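Local coordinates for protein alkyl hydroperoxide reductase/ Thiol specific antioxidant/ Mal allergen (Burkholderia ambifaria, PDB 5ENU) that is a peroxiredoxin of the AhpC/TSA family and probably reduces hydrogen peroxide and organic hydroperoxides, at residues S77-S80 against L81-D85; G27-L31 against S32-G36. One frame throughout, in Å; residues are numbered along the deposited sequence. Where two conformers were deposited one is given.

Contact 1: S77-S80 against L81-D85; sequences SRDS and LRSHD
The imidazole of His84 lies against the turn that precedes its helix, with two carbonyl oxygens over one face and one hydroxyl at the edge. The oxygens are Asp79 O, 3.8 Å above the plane and displaced toward the rim, and Ser80 O, 3.5 Å from His84 CG. At the ring edge, in its plane, Ser77 OG faces the carbon between the two nitrogens, 3.0 Å from His84 CE1. Both nitrogens have partners beyond the turn, ND1 on Asp47 OD2 and NE2 on Ile98 O, so the ring's rotation is fixed at two points.

The second flat group is the Asp79 carboxylate. Its OD2 takes a bond of 2.7 Å from Ser77 OG, which arrives on the anti side, 20° out of plane, and a further one from Asp47 N. Asp79 CB meanwhile lies 3.7 Å from His84 CE1 and near the hydroxyl of Ser83, which itself bonds to Asp47 OD2.

Helix capping completes the contact. With its hydroxyl set between the backbone N and the carbonyl carbon (chi1 68°), Ser80 OG reaches forward to accept from Ser83 N at 2.9 Å, in a nearly straight line of 166°. Ser80 O, for its part, receives His84 N at 2.9 Å, the first full helical bond.

This is a serine N-cap at a strand-to-helix junction of the thioredoxin fold, between strand 71-77 and helix 81-91. Through Asp47 it is tied to the loop before helix 50-68; Asp47 belongs to the sequence Pro-x-x-x-Thr-x-x-Cys, the peroxiredoxin active-site motif, which runs from this loop into the start of that helix.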
loop_
_atom_site.group_PDB
_atom_site.type_symbol
_atom_site.label_atom_id
_atom_site.label_comp_id
_atom_site.label_asym_id
_atom_site.label_seq_id
_atom_site.Cartn_x
_atom_site.Cartn_y
_atom_site.Cartn_z
ATOM N N SER A 77 -0.930 3.044 5.736
ATOM C CA SER A 77 -0.039 3.319 6.854
ATOM C C SER A 77 -0.795 2.995 8.131
ATOM O O SER A 77 -1.993 2.681 8.099
ATOM C CB SER A 77 0.471 4.764 6.881
ATOM O OG SER A 77 -0.512 5.630 7.440
ATOM N N ARG A 78 -0.108 3.103 9.268
ATOM C CA ARG A 78 -0.755 2.820 10.550
ATOM C C ARG A 78 -1.458 4.042 11.144
ATOM O O ARG A 78 -2.035 3.932 12.236
ATOM C CB ARG A 78 0.260 2.225 11.542
ATOM C CG ARG A 78 0.919 0.933 11.037
ATOM C CD ARG A 78 2.138 0.542 11.861
ATOM N NE ARG A 78 3.200 1.550 11.781
ATOM C CZ ARG A 78 4.258 1.567 12.578
ATOM N NH1 ARG A 78 4.414 0.616 13.497
ATOM N NH2 ARG A 78 5.171 2.512 12.427
ATOM N N ASP A 79 -1.430 5.186 10.457
ATOM C CA ASP A 79 -2.100 6.390 10.947
ATOM C C ASP A 79 -3.604 6.166 11.084
ATOM O O ASP A 79 -4.190 5.293 10.439
ATOM C CB ASP A 79 -1.832 7.577 10.005
ATOM C CG ASP A 79 -0.375 7.960 9.976
ATOM O OD1 ASP A 79 0.078 8.555 10.976
ATOM O OD2 ASP A 79 0.331 7.619 9.003
ATOM N N SER A 80 -4.230 6.993 11.925
ATOM C CA SER A 80 -5.668 6.956 12.162
ATOM C C SER A 80 -6.470 7.314 10.901
ATOM O O SER A 80 -5.976 7.944 9.954
ATOM C CB SER A 80 -6.040 7.954 13.260
ATOM O OG SER A 80 -5.847 9.269 12.799
ATOM N N LEU A 81 -7.750 6.927 10.912
ATOM C CA LEU A 81 -8.660 7.368 9.853
ATOM C C LEU A 81 -8.759 8.887 9.802
ATOM O O LEU A 81 -8.818 9.468 8.711
ATOM C CB LEU A 81 -10.047 6.755 10.067
ATOM C CG LEU A 81 -10.127 5.270 9.693
ATOM C CD1 LEU A 81 -11.490 4.703 10.137
ATOM C CD2 LEU A 81 -9.914 5.071 8.184
ATOM N N ARG A 82 -8.777 9.548 10.964
ATOM C CA ARG A 82 -8.813 11.010 10.977
ATOM C C ARG A 82 -7.598 11.591 10.252
ATOM O O ARG A 82 -7.720 12.507 9.420
ATOM C CB ARG A 82 -8.857 11.520 12.422
ATOM C CG ARG A 82 -8.735 13.054 12.566
ATOM C CD ARG A 82 -8.816 13.475 14.036
ATOM N NE ARG A 82 -7.581 13.175 14.768
ATOM C CZ ARG A 82 -7.471 13.197 16.102
ATOM N NH1 ARG A 82 -8.533 13.481 16.855
ATOM N NH2 ARG A 82 -6.306 12.924 16.690
ATOM N N SER A 83 -6.410 11.076 10.563
ATOM C CA SER A 83 -5.219 11.544 9.875
ATOM C C SER A 83 -5.339 11.287 8.381
ATOM O O SER A 83 -5.012 12.157 7.564
ATOM C CB SER A 83 -4.002 10.814 10.436
ATOM O OG SER A 83 -2.805 11.196 9.782
ATOM N N HIS A 84 -5.800 10.091 8.006
ATOM C CA HIS A 84 -5.945 9.760 6.592
ATOM C C HIS A 84 -6.933 10.692 5.895
ATOM O O HIS A 84 -6.693 11.111 4.754
ATOM C CB HIS A 84 -6.422 8.322 6.435
ATOM C CG HIS A 84 -5.349 7.292 6.548
ATOM N ND1 HIS A 84 -4.023 7.594 6.775
ATOM C CD2 HIS A 84 -5.415 5.949 6.410
ATOM C CE1 HIS A 84 -3.316 6.475 6.761
ATOM N NE2 HIS A 84 -4.142 5.461 6.563
ATOM N N ASP A 85 -8.066 11.004 6.540
ATOM C CA ASP A 85 -9.016 11.918 5.911
ATOM C C ASP A 85 -8.361 13.266 5.628
ATOM O O ASP A 85 -8.564 13.857 4.560
ATOM C CB ASP A 85 -10.230 12.128 6.821
ATOM C CG ASP A 85 -11.200 10.957 6.814
ATOM O OD1 ASP A 85 -11.171 10.127 5.883
ATOM O OD2 ASP A 85 -12.007 10.877 7.766
#

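Contact 2: G27-L31 against S32-G36; sequences GDISL and SDLKG
Asp33 folds back on Ser30, and the two residues are joined by a pair of reciprocal bonds. Ser30 N donates to Asp33 OD2 at 3.0 Å in an almost perfect line (176°), although it meets the carboxylate from well above its plane. In return Asp33 N donates to Ser30 O at 2.9 Å, more bent at 134°. The carboxylate can reach back because CG lies beside the backbone N of Asp33 (chi1 -65°). One residue further on, Leu34 N donates to Leu31 O at 2.9 Å, a second i to i+3 bond, and the two in succession are the 3-10 pattern.

Apolar packing occupies the inner side. Ile29 CG2 lies 4.0 Å from Leu34 CD2, the same methyl group that also approaches Ser30 O at 3.8 Å. The outer side is looser and wetter: a water donates to Asp33 OD2 at 2.9 Å and reaches Asp28 O only weakly, while the carboxylates of Asp28 and Asp33 stay well apart.

Strand 29-30 leads straight into this turn and runs antiparallel to strand 21-22, with backbone bonds from Ile29 to Ala22 and from Leu31 to Phe20. Beneath it, Ile29 rests on Ile74 and Leu34 on Glu72, both of strand 71-77, and Gly36 bonds to Ala134 just before the chain enters strand 38-43.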
loop_
_atom_site.group_PDB
_atom_site.type_symbol
_atom_site.label_atom_id
_atom_site.label_comp_id
_atom_site.label_asym_id
_atom_site.label_seq_id
_atom_site.Cartn_x
_atom_site.Cartn_y
_atom_site.Cartn_z
ATOM N N GLY A 27 -14.853 4.095 4.049
ATOM C CA GLY A 27 -15.414 2.824 4.457
ATOM C C GLY A 27 -14.436 1.678 4.262
ATOM O O GLY A 27 -13.393 1.796 3.619
ATOM N N ASP A 28 -14.828 0.543 4.801
ATOM C CA ASP A 28 -13.937 -0.594 4.884
ATOM C C ASP A 28 -13.717 -1.203 3.507
ATOM O O ASP A 28 -14.591 -1.166 2.630
ATOM C CB ASP A 28 -14.541 -1.632 5.825
ATOM C CG ASP A 28 -15.873 -2.197 5.317
ATOM O OD1 ASP A 28 -16.794 -1.433 4.908
ATOM O OD2 ASP A 28 -16.012 -3.430 5.368
ATOM N N ILE A 29 -12.530 -1.783 3.326
ATOM C CA ILE A 29 -12.142 -2.417 2.074
ATOM C C ILE A 29 -11.710 -3.842 2.366
ATOM O O ILE A 29 -10.910 -4.075 3.278
ATOM C CB ILE A 29 -10.976 -1.662 1.407
ATOM C CG1 ILE A 29 -11.439 -0.262 1.017
ATOM C CG2 ILE A 29 -10.445 -2.455 0.198
ATOM C CD1 ILE A 29 -10.333 0.639 0.501
ATOM N N SER A 30 -12.215 -4.784 1.578
ATOM C CA SER A 30 -11.746 -6.162 1.601
ATOM C C SER A 30 -10.977 -6.458 0.318
ATOM O O SER A 30 -11.303 -5.940 -0.747
ATOM C CB SER A 30 -12.908 -7.157 1.719
ATOM O OG SER A 30 -13.651 -6.947 2.907
ATOM N N LEU A 31 -9.962 -7.321 0.423
ATOM C CA LEU A 31 -9.235 -7.722 -0.775
ATOM C C LEU A 31 -10.180 -8.306 -1.811
ATOM O O LEU A 31 -9.995 -8.094 -3.014
ATOM C CB LEU A 31 -8.152 -8.734 -0.410
ATOM C CG LEU A 31 -7.336 -9.275 -1.590
ATOM C CD1 LEU A 31 -6.563 -8.145 -2.273
ATOM C CD2 LEU A 31 -6.416 -10.402 -1.115
ATOM N N SER A 32 -11.222 -9.008 -1.358
ATOM C CA SER A 32 -12.187 -9.584 -2.287
ATOM C C SER A 32 -12.923 -8.524 -3.104
ATOM O O SER A 32 -13.364 -8.818 -4.228
ATOM C CB SER A 32 -13.175 -10.461 -1.530
ATOM O OG SER A 32 -13.896 -9.693 -0.591
ATOM N N ASP A 33 -13.068 -7.294 -2.571
ATOM C CA ASP A 33 -13.639 -6.191 -3.352
ATOM C C ASP A 33 -12.853 -5.916 -4.633
ATOM O O ASP A 33 -13.397 -5.306 -5.558
ATOM C CB ASP A 33 -13.644 -4.878 -2.551
ATOM C CG ASP A 33 -14.546 -4.914 -1.316
ATOM O OD1 ASP A 33 -15.512 -5.704 -1.264
ATOM O OD2 ASP A 33 -14.305 -4.094 -0.408
ATOM N N LEU A 34 -11.571 -6.276 -4.675
ATOM C CA LEU A 34 -10.668 -5.944 -5.770
ATOM C C LEU A 34 -10.560 -7.058 -6.805
ATOM O O LEU A 34 -9.873 -6.880 -7.815
ATOM C CB LEU A 34 -9.272 -5.596 -5.226
ATOM C CG LEU A 34 -9.034 -4.165 -4.721
ATOM C CD1 LEU A 34 -9.157 -3.157 -5.852
ATOM C CD2 LEU A 34 -9.946 -3.807 -3.544
ATOM N N LYS A 35 -11.229 -8.186 -6.587
ATOM C CA LYS A 35 -11.217 -9.257 -7.578
ATOM C C LYS A 35 -11.629 -8.712 -8.942
ATOM O O LYS A 35 -12.566 -7.915 -9.053
ATOM C CB LYS A 35 -12.172 -10.381 -7.159
ATOM C CG LYS A 35 -11.592 -11.272 -6.064
ATOM C CD LYS A 35 -12.441 -12.515 -5.808
ATOM C CE LYS A 35 -13.731 -12.165 -5.087
ATOM N NZ LYS A 35 -14.395 -13.388 -4.522
ATOM N N GLY A 36 -10.896 -9.121 -9.981
ATOM C CA GLY A 36 -11.152 -8.641 -11.326
ATOM C C GLY A 36 -10.424 -7.366 -11.691
ATOM O O GLY A 36 -10.506 -6.936 -12.856
HETATM O O HOH W 1 -15.256 -1.360 -0.753
#

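How the contacts relate
From the N terminus, contact 2 comes first: it closes the short 3-10 turn between strand 29-30 of the small two-stranded sheet and strand 38-43 of the main mixed sheet. Helix 50-68 then carries the chain back, and strand 71-77 runs parallel to 38-43, a beta-alpha-beta crossover; contact 1 closes the turn from that strand into helix 81-91. The two are in series, neither nesting nor crossing, with centres about 19 Å apart and nearest atoms about 7 Å apart. Strand 71-77 relates them: side chains within it touch Ile29 and Leu34 of contact 2, whereas its end opens into contact 1.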